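Local coordinates for pyridoxamine 5'-phosphate oxidase family protein (Corynebacterium diphtheriae NCTC 13129, PDB 3CP3) that is of unknown function but probably binds a flavin such as FMN, as relatives of pyridoxamine 5'-phosphate oxidase do, at residues Ser17-Leu21 with Glu133-Arg137; Asn46-Asp50 with Leu113-Pro117; Ser75-Glu80 with Val92-Ala98; Glu106-Asp111 with Tyr124-Arg128. All coordinates share one frame; numbering follows the deposited sequence. Where two conformers were deposited one is given.

Contact 1 (Ser17-Leu21 with Glu133-Arg137); sequences SSDSL and EVSGR
Val134 points from its strand at helix residues Ser20 and Leu21, and its two methyls share the work. CG1 lies against Ser20 CB at 3.6 Å. The same methyl meets Leu21 CD2 at 4.1 Å. Val134 CG2 also meets Leu21 CD2 and has Ser17 OG at its margin, 4.2 Å away. The side chains of Leu21 and Val134 cross at about a right angle, with CD2 of the leucine reaching both methyls. With chi1 at -66°, the CG of Leu21 sits opposite its carbonyl carbon, and this swings the end of the side chain closer to the strand than its first bond suggests. Helix 17-25 packs here across the sheet strand 125-139 rather than along it; the short segments make an angle of 82°, and their axes come within 7.7 Å. This is a helix lying over one end of the antiparallel sheet of what is probably a flavin-binding split-barrel fold. Ser20 also points at the strand. Its OG comes to 3.1 Å from Gly136 CA, a close approach allowed by the lack of a side chain on that glycine. No hydrogen bond crosses between the segments. Instead Ser20 OG is bonded to the carbonyl oxygen of Asp16, one turn back, and so this buried hydroxyl is satisfied within its own part of the chain. On the far side of the strand, Arg137 leads away from the helix and forms a salt bridge with Asp41 of the second subunit. Beside the contact, Val134 and Ser20 both touch strand 89-100, through Leu94 and Val92.

Contact 2 (Asn46-Asp50 with Leu113-Pro117); sequences NFVLD and LGLKP
Leu113 CD1 rests over one face of the Asp50 carboxylate, 4.0 Å from Asp50 CG. The carboxylate oxygens are engaged elsewhere. OD2 is held by His109 and by a salt bridge to Arg57, and OD1 by Ser52. A second flat group is the peptide between Phe47 and Val48. Leu115 CD2 lies over its face, 3.5 Å from Phe47 C, and is equally near Asn46 O. The Phe47 side chain leaves the strand away from the loop, and its ring meets Phe79 edge-to-face. At the far end the Lys116 chain, bent at chi2 (100°), crosses the side chain of Asn46 at about a right angle.

Val48 is the centre of the contact. With chi1 at -76°, its CG1 is anti to the carbonyl carbon and its CG2 lies between the backbone N and the carbonyl carbon. CG2 fits between the two leucines, 3.6 Å from Leu113 CB and 3.9 Å from Leu115 CG. CG1 comes to 3.5 Å from Leu113 O. No hydrogen bond joins the segments, so the loop is held by apolar packing. Gly114 takes up backbone angles (phi 89°) that suit glycine, and the chain turns there between the two leucines. The result is a loop running in the opposite direction over the last residues of strand 39-50, beside an antiparallel sheet consistent with the FMN-binding split barrel.

Contact 3 (Ser75-Glu80 with Val92-Ala98); sequences SDVLFE and VVLKGNA
Val77 and Gly96 form one hydrogen-bonded pair of this antiparallel ladder, and Phe79 and Leu94 the next. Val77 N donates to Gly96 O at 2.9 Å, and Gly96 N returns a bond to Val77 O at 3.1 Å. Phe79 N bonds to Leu94 O at 2.9 Å. The bond from Leu94 N to Phe79 O is the shortest at 2.6 Å, nearly straight and in the carbonyl plane. At the open end Ala98 N donates to Ser75 O. There the side chains add a bond of their own: Asn97 ND2 gives a hydrogen to Ser75 OG at 3.0 Å, which lies close to the amide plane.

Other polar ends find partners beyond the hairpin. Arg132 takes both Asp76 OD1 and Asn97 OD1. Glu80 OE1 forms a salt bridge with Arg31 of its own chain. Lys95 runs beside Leu78, with its CG 3.7 Å from Leu78 CD2, and its NZ reaches Asp39 of the second subunit. Val77, Phe79 and Leu94 give one face apolar side chains, with Ala98 against Val77. In this beta hairpin the face of Leu78, Glu80, Val93 and Lys95 packs on Leu40 and Ile42 of the second subunit, consistent with a dimeric FMN-binding split barrel.

Contact 4 (Glu106-Asp111 with Tyr124-Arg128); sequences EARHAD and YNFVR
Ala110 CB sits squarely over the Phe126 ring, 3.8 Å from its centroid and 10° off the normal, a CH-pi contact. Phe126 has chi1 -73°, which places CG opposite the carbonyl carbon and sends the ring toward the helix. Ala107 O approaches the ring obliquely, near CE2. At the edge, Asp111 OD1 comes to 3.4 Å from Phe126 CZ in the ring plane, and the carboxylate is steeply turned against the ring. The same oxygen is 3.5 Å from Tyr124 OH and has a weak, long ion pair with Arg61. Phe126 CE2 in turn lies at the edge of the Tyr124 ring.

Glu106 has its CG anti to the backbone N, is extended beyond it, and reaches straight out from the helix. Arg128 is bent at chi2 and chi3, so its guanidinium comes round to meet the carboxylate with the two planes about 39° apart. Arg128 NE donates to the syn lone pair of Glu106 OE2 at 2.8 Å, as a salt bridge. OE2 also bonds to Tyr59 OH, so two partners grip this one oxygen. Arg128 NH1 has a second carboxylate partner in Asp130.

Here segment 106-110 of helix 104-110 crosses segment 125-128 of strand 125-139 at nearly a right angle. Strands 57-62 and 89-100 flank that strand within the sheet, and Leu115 of the loop after the helix also touches Phe126.

Contact 3 is the core of the set: a buried hairpin held by paired backbone bonds. The other three are partly buried and lay a helix or a loop on the sheet mainly through side chains. Contacts 1 and 4 both set a helix across strand 125-139, yet their centres are about 24 Å apart on opposite sides of the chain's centre. Contact 1 has no polar bond across its segments, though serine hydroxyls take part, whereas contact 4 adds a salt bridge. Contact 2 relies on leucine and valine packing, and it touches both contacts 3 and 4. Contacts 1 and 3 use neighbouring strands of the sheet, joined by probable backbone hydrogen bonds such as Ser135 N to Val93 O.

Contact 1 (Ser17-Leu21 with Glu133-Arg137)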
loop_
_atom_site.group_PDB
_atom_site.type_symbol
_atom_site.label_atom_id
_atom_site.label_comp_id
_atom_site.label_asym_id
_atom_site.label_seq_id
_atom_site.Cartn_x
_atom_site.Cartn_y
_atom_site.Cartn_z
ATOM N N SER A 17 6.634 4.165 18.517
ATOM C CA SER A 17 6.291 5.302 17.652
ATOM C C SER A 17 7.525 6.073 17.129
ATOM O O SER A 17 7.592 6.407 15.953
ATOM C CB SER A 17 5.387 6.285 18.433
ATOM O OG SER A 17 5.239 7.465 17.649
ATOM N N SER A 18 8.497 6.352 17.985
ATOM C CA SER A 18 9.714 7.057 17.539
ATOM C C SER A 18 10.471 6.290 16.486
ATOM O O SER A 18 10.952 6.870 15.528
ATOM C CB SER A 18 10.704 7.243 18.699
ATOM O OG SER A 18 10.332 8.348 19.481
ATOM N N ASP A 19 10.649 4.988 16.710
ATOM C CA ASP A 19 11.304 4.096 15.731
ATOM C C ASP A 19 10.511 4.141 14.420
ATOM O O ASP A 19 11.059 4.318 13.312
ATOM C CB ASP A 19 11.358 2.680 16.351
ATOM C CG ASP A 19 12.204 1.676 15.544
ATOM O OD1 ASP A 19 12.977 2.057 14.608
ATOM O OD2 ASP A 19 12.028 0.462 15.791
ATOM N N SER A 20 9.210 3.932 14.531
ATOM C CA SER A 20 8.317 3.965 13.380
ATOM C C SER A 20 8.452 5.231 12.540
ATOM O O SER A 20 8.615 5.187 11.287
ATOM C CB SER A 20 6.865 3.828 13.878
ATOM O OG SER A 20 6.672 2.476 14.278
ATOM N N LEU A 21 8.375 6.349 13.205
ATOM C CA LEU A 21 8.531 7.652 12.486
ATOM C C LEU A 21 9.930 7.899 11.922
ATOM O O LEU A 21 10.056 8.461 10.819
ATOM C CB LEU A 21 8.101 8.807 13.372
ATOM C CG LEU A 21 6.600 8.783 13.684
ATOM C CD1 LEU A 21 6.329 9.846 14.745
ATOM C CD2 LEU A 21 5.772 8.969 12.420
ATOM N N GLU A 133 -2.656 8.361 14.222
ATOM C CA GLU A 133 -2.071 7.110 14.753
ATOM C C GLU A 133 -0.863 6.666 13.930
ATOM O O GLU A 133 -0.814 6.864 12.700
ATOM C CB GLU A 133 -3.086 5.942 14.741
ATOM C CG GLU A 133 -4.264 6.044 15.718
ATOM C CD GLU A 133 -5.259 4.876 15.596
ATOM O OE1 GLU A 133 -6.463 5.119 15.348
ATOM O OE2 GLU A 133 -4.855 3.706 15.767
ATOM N N VAL A 134 0.072 6.001 14.599
ATOM C CA VAL A 134 1.296 5.517 13.954
ATOM C C VAL A 134 1.356 4.051 14.335
ATOM O O VAL A 134 1.253 3.732 15.526
ATOM C CB VAL A 134 2.512 6.194 14.600
ATOM C CG1 VAL A 134 3.829 5.681 13.954
ATOM C CG2 VAL A 134 2.405 7.728 14.502
ATOM N N SER A 135 1.464 3.157 13.359
ATOM C CA SER A 135 1.682 1.746 13.705
ATOM C C SER A 135 2.855 1.169 12.971
ATOM O O SER A 135 2.810 1.042 11.762
ATOM C CB SER A 135 0.445 0.890 13.405
ATOM O OG SER A 135 -0.683 1.477 14.029
ATOM N N GLY A 136 3.875 0.726 13.695
ATOM C CA GLY A 136 5.021 0.157 12.984
ATOM C C GLY A 136 5.100 -1.295 13.326
ATOM O O GLY A 136 4.848 -1.675 14.457
ATOM N N ARG A 137 5.514 -2.110 12.375
ATOM C CA ARG A 137 5.647 -3.542 12.640
ATOM C C ARG A 137 6.898 -4.025 11.957
ATOM O O ARG A 137 7.220 -3.544 10.877
ATOM C CB ARG A 137 4.436 -4.263 12.020
ATOM C CG ARG A 137 3.129 -3.873 12.657
ATOM C CD ARG A 137 1.959 -4.619 12.045
ATOM N NE ARG A 137 1.383 -3.890 10.928
ATOM C CZ ARG A 137 0.094 -3.985 10.572
ATOM N NH1 ARG A 137 -0.728 -4.773 11.253
ATOM N NH2 ARG A 137 -0.369 -3.281 9.542
#

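Contact 2 (Asn46-Asp50 with Leu113-Pro117)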
loop_
_atom_site.group_PDB
_atom_site.type_symbol
_atom_site.label_atom_id
_atom_site.label_comp_id
_atom_site.label_asym_id
_atom_site.label_seq_id
_atom_site.Cartn_x
_atom_site.Cartn_y
_atom_site.Cartn_z
ATOM N N ASN A 46 5.677 10.733 -3.637
ATOM C CA ASN A 46 6.843 11.251 -2.896
ATOM C C ASN A 46 6.307 12.147 -1.760
ATOM O O ASN A 46 5.441 13.018 -1.978
ATOM C CB ASN A 46 7.837 12.031 -3.812
ATOM C CG ASN A 46 8.630 11.120 -4.778
ATOM O OD1 ASN A 46 9.327 10.185 -4.362
ATOM N ND2 ASN A 46 8.533 11.408 -6.063
ATOM N N PHE A 47 6.806 11.946 -0.549
ATOM C CA PHE A 47 6.278 12.643 0.643
ATOM C C PHE A 47 7.464 13.147 1.480
ATOM O O PHE A 47 8.616 12.692 1.320
ATOM C CB PHE A 47 5.400 11.665 1.501
ATOM C CG PHE A 47 6.226 10.683 2.277
ATOM C CD1 PHE A 47 6.557 10.923 3.620
ATOM C CD2 PHE A 47 6.719 9.549 1.663
ATOM C CE1 PHE A 47 7.396 10.059 4.309
ATOM C CE2 PHE A 47 7.530 8.642 2.375
ATOM C CZ PHE A 47 7.874 8.901 3.699
ATOM N N VAL A 48 7.166 14.020 2.425
ATOM C CA VAL A 48 8.104 14.333 3.485
ATOM C C VAL A 48 7.313 14.323 4.788
ATOM O O VAL A 48 6.125 14.678 4.807
ATOM C CB VAL A 48 8.808 15.718 3.281
ATOM C CG1 VAL A 48 9.894 15.628 2.206
ATOM C CG2 VAL A 48 7.772 16.860 2.951
ATOM N N LEU A 49 7.980 13.902 5.860
ATOM C CA LEU A 49 7.443 13.973 7.204
ATOM C C LEU A 49 7.860 15.294 7.854
ATOM O O LEU A 49 9.045 15.620 7.886
ATOM C CB LEU A 49 8.025 12.815 8.037
ATOM C CG LEU A 49 7.597 12.762 9.502
ATOM C CD1 LEU A 49 6.068 12.397 9.578
ATOM C CD2 LEU A 49 8.423 11.715 10.242
ATOM N N ASP A 50 6.891 16.032 8.380
ATOM C CA ASP A 50 7.118 17.331 9.027
ATOM C C ASP A 50 6.770 17.207 10.516
ATOM O O ASP A 50 5.700 16.727 10.870
ATOM C CB ASP A 50 6.277 18.429 8.363
ATOM C CG ASP A 50 6.562 19.822 8.936
ATOM O OD1 ASP A 50 7.644 20.018 9.529
ATOM O OD2 ASP A 50 5.711 20.726 8.779
ATOM N N LEU A 113 10.710 21.764 2.507
ATOM C CA LEU A 113 10.933 20.485 3.166
ATOM C C LEU A 113 11.713 19.449 2.350
ATOM O O LEU A 113 12.018 18.376 2.863
ATOM C CB LEU A 113 9.608 19.915 3.650
ATOM C CG LEU A 113 8.879 20.789 4.689
ATOM C CD1 LEU A 113 7.540 20.173 5.039
ATOM C CD2 LEU A 113 9.716 21.010 5.952
ATOM N N GLY A 114 12.013 19.759 1.095
ATOM C CA GLY A 114 12.858 18.906 0.258
ATOM C C GLY A 114 12.142 17.816 -0.537
ATOM O O GLY A 114 12.715 16.739 -0.763
ATOM N N LEU A 115 10.897 18.059 -0.960
ATOM C CA LEU A 115 10.241 17.154 -1.911
ATOM C C LEU A 115 10.914 17.297 -3.261
ATOM O O LEU A 115 11.376 18.374 -3.600
ATOM C CB LEU A 115 8.774 17.495 -2.070
ATOM C CG LEU A 115 7.816 17.161 -0.945
ATOM C CD1 LEU A 115 6.586 18.041 -1.069
ATOM C CD2 LEU A 115 7.437 15.678 -0.993
ATOM N N LYS A 116 10.949 16.228 -4.046
ATOM C CA LYS A 116 11.610 16.286 -5.351
ATOM C C LYS A 116 10.908 17.264 -6.319
ATOM O O LYS A 116 9.711 17.152 -6.547
ATOM C CB LYS A 116 11.697 14.884 -5.970
ATOM C CG LYS A 116 12.798 13.990 -5.386
ATOM C CD LYS A 116 12.234 13.016 -4.362
ATOM C CE LYS A 116 13.289 12.005 -3.907
ATOM N NZ LYS A 116 14.169 12.572 -2.854
ATOM N N PRO A 117 11.653 18.222 -6.900
ATOM C CA PRO A 117 10.994 19.109 -7.872
ATOM C C PRO A 117 10.333 18.355 -9.041
ATOM O O PRO A 117 10.879 17.370 -9.547
ATOM C CB PRO A 117 12.150 19.979 -8.394
ATOM C CG PRO A 117 13.179 19.942 -7.296
ATOM C CD PRO A 117 13.084 18.560 -6.729
#

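Contact 3 (Ser75-Glu80 with Val92-Ala98)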
loop_
_atom_site.group_PDB
_atom_site.type_symbol
_atom_site.label_atom_id
_atom_site.label_comp_id
_atom_site.label_asym_id
_atom_site.label_seq_id
_atom_site.Cartn_x
_atom_site.Cartn_y
_atom_site.Cartn_z
ATOM N N SER A 75 -11.701 12.398 3.600
ATOM C CA SER A 75 -10.431 12.949 4.098
ATOM C C SER A 75 -9.672 11.917 4.926
ATOM O O SER A 75 -8.446 12.019 5.122
ATOM C CB SER A 75 -10.687 14.261 4.890
ATOM O OG SER A 75 -11.292 13.959 6.159
ATOM N N ASP A 76 -10.370 10.849 5.345
ATOM C CA ASP A 76 -9.783 9.800 6.172
ATOM C C ASP A 76 -8.988 8.837 5.276
ATOM O O ASP A 76 -9.527 8.264 4.302
ATOM C CB ASP A 76 -10.931 9.038 6.925
ATOM C CG ASP A 76 -10.433 7.907 7.826
ATOM O OD1 ASP A 76 -9.407 8.034 8.538
ATOM O OD2 ASP A 76 -11.139 6.873 7.859
ATOM N N VAL A 77 -7.701 8.696 5.597
ATOM C CA VAL A 77 -6.748 7.987 4.734
ATOM C C VAL A 77 -5.831 7.119 5.580
ATOM O O VAL A 77 -5.752 7.277 6.824
ATOM C CB VAL A 77 -5.828 8.962 3.879
ATOM C CG1 VAL A 77 -6.649 9.760 2.850
ATOM C CG2 VAL A 77 -4.981 9.940 4.756
ATOM N N LEU A 78 -5.105 6.217 4.919
ATOM C CA LEU A 78 -3.936 5.646 5.530
ATOM C C LEU A 78 -2.767 6.044 4.695
ATOM O O LEU A 78 -2.920 6.279 3.492
ATOM C CB LEU A 78 -3.966 4.095 5.444
ATOM C CG LEU A 78 -5.123 3.319 5.962
ATOM C CD1 LEU A 78 -4.824 1.818 5.676
ATOM C CD2 LEU A 78 -5.341 3.612 7.479
ATOM N N PHE A 79 -1.602 6.081 5.305
ATOM C CA PHE A 79 -0.353 6.311 4.594
ATOM C C PHE A 79 0.647 5.273 5.052
ATOM O O PHE A 79 0.864 5.078 6.284
ATOM C CB PHE A 79 0.161 7.755 4.825
ATOM C CG PHE A 79 1.292 8.144 3.894
ATOM C CD1 PHE A 79 1.027 8.510 2.586
ATOM C CD2 PHE A 79 2.618 8.090 4.304
ATOM C CE1 PHE A 79 2.078 8.841 1.716
ATOM C CE2 PHE A 79 3.653 8.405 3.434
ATOM C CZ PHE A 79 3.371 8.772 2.149
ATOM N N GLU A 80 1.277 4.598 4.094
ATOM C CA GLU A 80 2.096 3.472 4.386
ATOM C C GLU A 80 3.457 3.555 3.704
ATOM O O GLU A 80 3.586 3.947 2.531
ATOM C CB GLU A 80 1.379 2.124 4.010
ATOM C CG GLU A 80 2.091 0.855 4.531
ATOM C CD GLU A 80 2.992 0.195 3.497
ATOM O OE1 GLU A 80 3.142 0.769 2.358
ATOM O OE2 GLU A 80 3.409 -0.960 3.759
ATOM N N VAL A 92 5.305 0.763 8.242
ATOM C CA VAL A 92 4.760 1.755 9.144
ATOM C C VAL A 92 3.466 2.224 8.443
ATOM O O VAL A 92 3.514 2.522 7.230
ATOM C CB VAL A 92 5.721 2.927 9.338
ATOM C CG1 VAL A 92 5.018 4.120 10.157
ATOM C CG2 VAL A 92 7.008 2.411 10.117
ATOM N N VAL A 93 2.368 2.229 9.195
ATOM C CA VAL A 93 1.050 2.703 8.707
ATOM C C VAL A 93 0.646 3.900 9.554
ATOM O O VAL A 93 0.539 3.818 10.829
ATOM C CB VAL A 93 0.009 1.592 8.811
ATOM C CG1 VAL A 93 -1.488 2.096 8.428
ATOM C CG2 VAL A 93 0.407 0.429 7.985
ATOM N N LEU A 94 0.372 5.002 8.879
ATOM C CA LEU A 94 -0.228 6.129 9.550
ATOM C C LEU A 94 -1.735 6.166 9.264
ATOM O O LEU A 94 -2.161 5.948 8.105
ATOM C CB LEU A 94 0.462 7.426 9.098
ATOM C CG LEU A 94 1.969 7.472 9.082
ATOM C CD1 LEU A 94 2.348 8.880 8.622
ATOM C CD2 LEU A 94 2.517 7.179 10.530
ATOM N N LYS A 95 -2.552 6.391 10.302
ATOM C CA LYS A 95 -3.943 6.762 10.086
ATOM C C LYS A 95 -4.072 8.269 10.201
ATOM O O LYS A 95 -3.529 8.850 11.138
ATOM C CB LYS A 95 -4.838 6.155 11.133
ATOM C CG LYS A 95 -4.976 4.639 11.023
ATOM C CD LYS A 95 -6.242 4.211 11.771
ATOM C CE LYS A 95 -6.283 2.698 12.051
ATOM N NZ LYS A 95 -6.278 1.873 10.793
ATOM N N GLY A 96 -4.810 8.903 9.278
ATOM C CA GLY A 96 -5.006 10.323 9.417
ATOM C C GLY A 96 -6.043 10.923 8.509
ATOM O O GLY A 96 -6.887 10.201 7.958
ATOM N N ASN A 97 -6.025 12.251 8.443
ATOM C CA ASN A 97 -6.929 13.002 7.578
ATOM C C ASN A 97 -6.137 13.873 6.647
ATOM O O ASN A 97 -5.210 14.599 7.106
ATOM C CB ASN A 97 -7.930 13.823 8.370
ATOM C CG ASN A 97 -8.898 12.931 9.156
ATOM O OD1 ASN A 97 -8.558 12.480 10.227
ATOM N ND2 ASN A 97 -10.097 12.673 8.618
ATOM N N ALA A 98 -6.464 13.771 5.351
ATOM C CA ALA A 98 -5.673 14.460 4.322
ATOM C C ALA A 98 -6.482 15.658 3.785
ATOM O O ALA A 98 -7.693 15.516 3.473
ATOM C CB ALA A 98 -5.322 13.515 3.184
#

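Contact 4 (Glu106-Asp111 with Tyr124-Arg128)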
loop_
_atom_site.group_PDB
_atom_site.type_symbol
_atom_site.label_atom_id
_atom_site.label_comp_id
_atom_site.label_asym_id
_atom_site.label_seq_id
_atom_site.Cartn_x
_atom_site.Cartn_y
_atom_site.Cartn_z
ATOM N N GLU A 106 1.521 28.211 4.696
ATOM C CA GLU A 106 1.781 26.766 4.846
ATOM C C GLU A 106 2.316 26.078 3.548
ATOM O O GLU A 106 3.278 25.299 3.615
ATOM C CB GLU A 106 0.576 26.029 5.446
ATOM C CG GLU A 106 0.874 24.542 5.663
ATOM C CD GLU A 106 -0.284 23.762 6.244
ATOM O OE1 GLU A 106 -1.178 24.417 6.828
ATOM O OE2 GLU A 106 -0.279 22.491 6.122
ATOM N N ALA A 107 1.699 26.321 2.383
ATOM C CA ALA A 107 2.324 26.007 1.075
ATOM C C ALA A 107 3.827 26.384 0.940
ATOM O O ALA A 107 4.655 25.593 0.433
ATOM C CB ALA A 107 1.544 26.656 -0.056
ATOM N N ARG A 108 4.154 27.605 1.365
ATOM C CA ARG A 108 5.512 28.130 1.342
ATOM C C ARG A 108 6.470 27.326 2.244
ATOM O O ARG A 108 7.567 26.918 1.843
ATOM C CB ARG A 108 5.464 29.607 1.747
ATOM C CG ARG A 108 6.758 30.348 1.656
ATOM C CD ARG A 108 6.546 31.879 1.831
ATOM N NE ARG A 108 5.452 32.443 1.012
ATOM C CZ ARG A 108 4.446 33.225 1.467
ATOM N NH1 ARG A 108 4.363 33.583 2.756
ATOM N NH2 ARG A 108 3.516 33.674 0.622
ATOM N N HIS A 109 6.021 27.104 3.470
ATOM C CA HIS A 109 6.629 26.174 4.408
ATOM C C HIS A 109 6.803 24.720 3.850
ATOM O O HIS A 109 7.888 24.174 3.898
ATOM C CB HIS A 109 5.814 26.164 5.712
ATOM C CG HIS A 109 6.149 25.025 6.610
ATOM N ND1 HIS A 109 7.379 24.899 7.217
ATOM C CD2 HIS A 109 5.440 23.921 6.950
ATOM C CE1 HIS A 109 7.405 23.774 7.909
ATOM N NE2 HIS A 109 6.237 23.176 7.776
ATOM N N ALA A 110 5.743 24.126 3.319
ATOM C CA ALA A 110 5.832 22.781 2.723
ATOM C C ALA A 110 6.905 22.715 1.612
ATOM O O ALA A 110 7.610 21.714 1.481
ATOM C CB ALA A 110 4.494 22.361 2.198
ATOM N N ASP A 111 7.041 23.809 0.862
ATOM C CA ASP A 111 8.017 23.919 -0.220
ATOM C C ASP A 111 9.496 23.975 0.217
ATOM O O ASP A 111 10.396 23.981 -0.634
ATOM C CB ASP A 111 7.685 25.118 -1.095
ATOM C CG ASP A 111 8.083 24.910 -2.538
ATOM O OD1 ASP A 111 7.696 23.867 -3.114
ATOM O OD2 ASP A 111 8.781 25.776 -3.087
ATOM N N TYR A 124 0.244 22.211 -9.377
ATOM C CA TYR A 124 0.042 21.199 -8.346
ATOM C C TYR A 124 -0.473 21.811 -7.049
ATOM O O TYR A 124 -0.460 23.031 -6.889
ATOM C CB TYR A 124 1.357 20.468 -8.103
ATOM C CG TYR A 124 2.467 21.310 -7.523
ATOM C CD1 TYR A 124 2.618 21.444 -6.130
ATOM C CD2 TYR A 124 3.393 21.943 -8.355
ATOM C CE1 TYR A 124 3.655 22.204 -5.596
ATOM C CE2 TYR A 124 4.430 22.701 -7.824
ATOM C CZ TYR A 124 4.550 22.806 -6.443
ATOM O OH TYR A 124 5.560 23.550 -5.922
ATOM N N ASN A 125 -0.925 20.963 -6.127
ATOM C CA ASN A 125 -1.186 21.405 -4.770
ATOM C C ASN A 125 -0.415 20.501 -3.828
ATOM O O ASN A 125 -0.229 19.325 -4.129
ATOM C CB ASN A 125 -2.671 21.289 -4.402
ATOM C CG ASN A 125 -3.570 22.330 -5.044
ATOM O OD1 ASN A 125 -4.676 21.971 -5.459
ATOM N ND2 ASN A 125 -3.165 23.616 -5.066
ATOM N N PHE A 126 -0.058 21.003 -2.657
ATOM C CA PHE A 126 0.388 20.151 -1.552
ATOM C C PHE A 126 -0.841 19.555 -0.873
ATOM O O PHE A 126 -1.880 20.224 -0.832
ATOM C CB PHE A 126 1.136 21.019 -0.561
ATOM C CG PHE A 126 2.497 21.432 -1.050
ATOM C CD1 PHE A 126 3.547 20.524 -1.049
ATOM C CD2 PHE A 126 2.710 22.692 -1.532
ATOM C CE1 PHE A 126 4.826 20.939 -1.509
ATOM C CE2 PHE A 126 3.966 23.098 -1.992
ATOM C CZ PHE A 126 5.010 22.191 -1.968
ATOM N N VAL A 127 -0.742 18.347 -0.352
ATOM C CA VAL A 127 -1.790 17.778 0.500
ATOM C C VAL A 127 -1.067 17.565 1.820
ATOM O O VAL A 127 0.111 17.189 1.794
ATOM C CB VAL A 127 -2.300 16.449 -0.102
ATOM C CG1 VAL A 127 -3.335 15.773 0.800
ATOM C CG2 VAL A 127 -2.879 16.717 -1.496
ATOM N N ARG A 128 -1.713 17.909 2.938
ATOM C CA ARG A 128 -1.211 17.670 4.283
ATOM C C ARG A 128 -2.005 16.529 4.905
ATOM O O ARG A 128 -3.230 16.541 4.852
ATOM C CB ARG A 128 -1.446 18.895 5.178
ATOM C CG ARG A 128 -0.829 18.786 6.588
ATOM C CD ARG A 128 -1.679 19.539 7.626
ATOM N NE ARG A 128 -2.290 20.726 7.039
ATOM C CZ ARG A 128 -3.545 21.115 7.216
ATOM N NH1 ARG A 128 -4.402 20.428 7.987
ATOM N NH2 ARG A 128 -3.958 22.219 6.603
#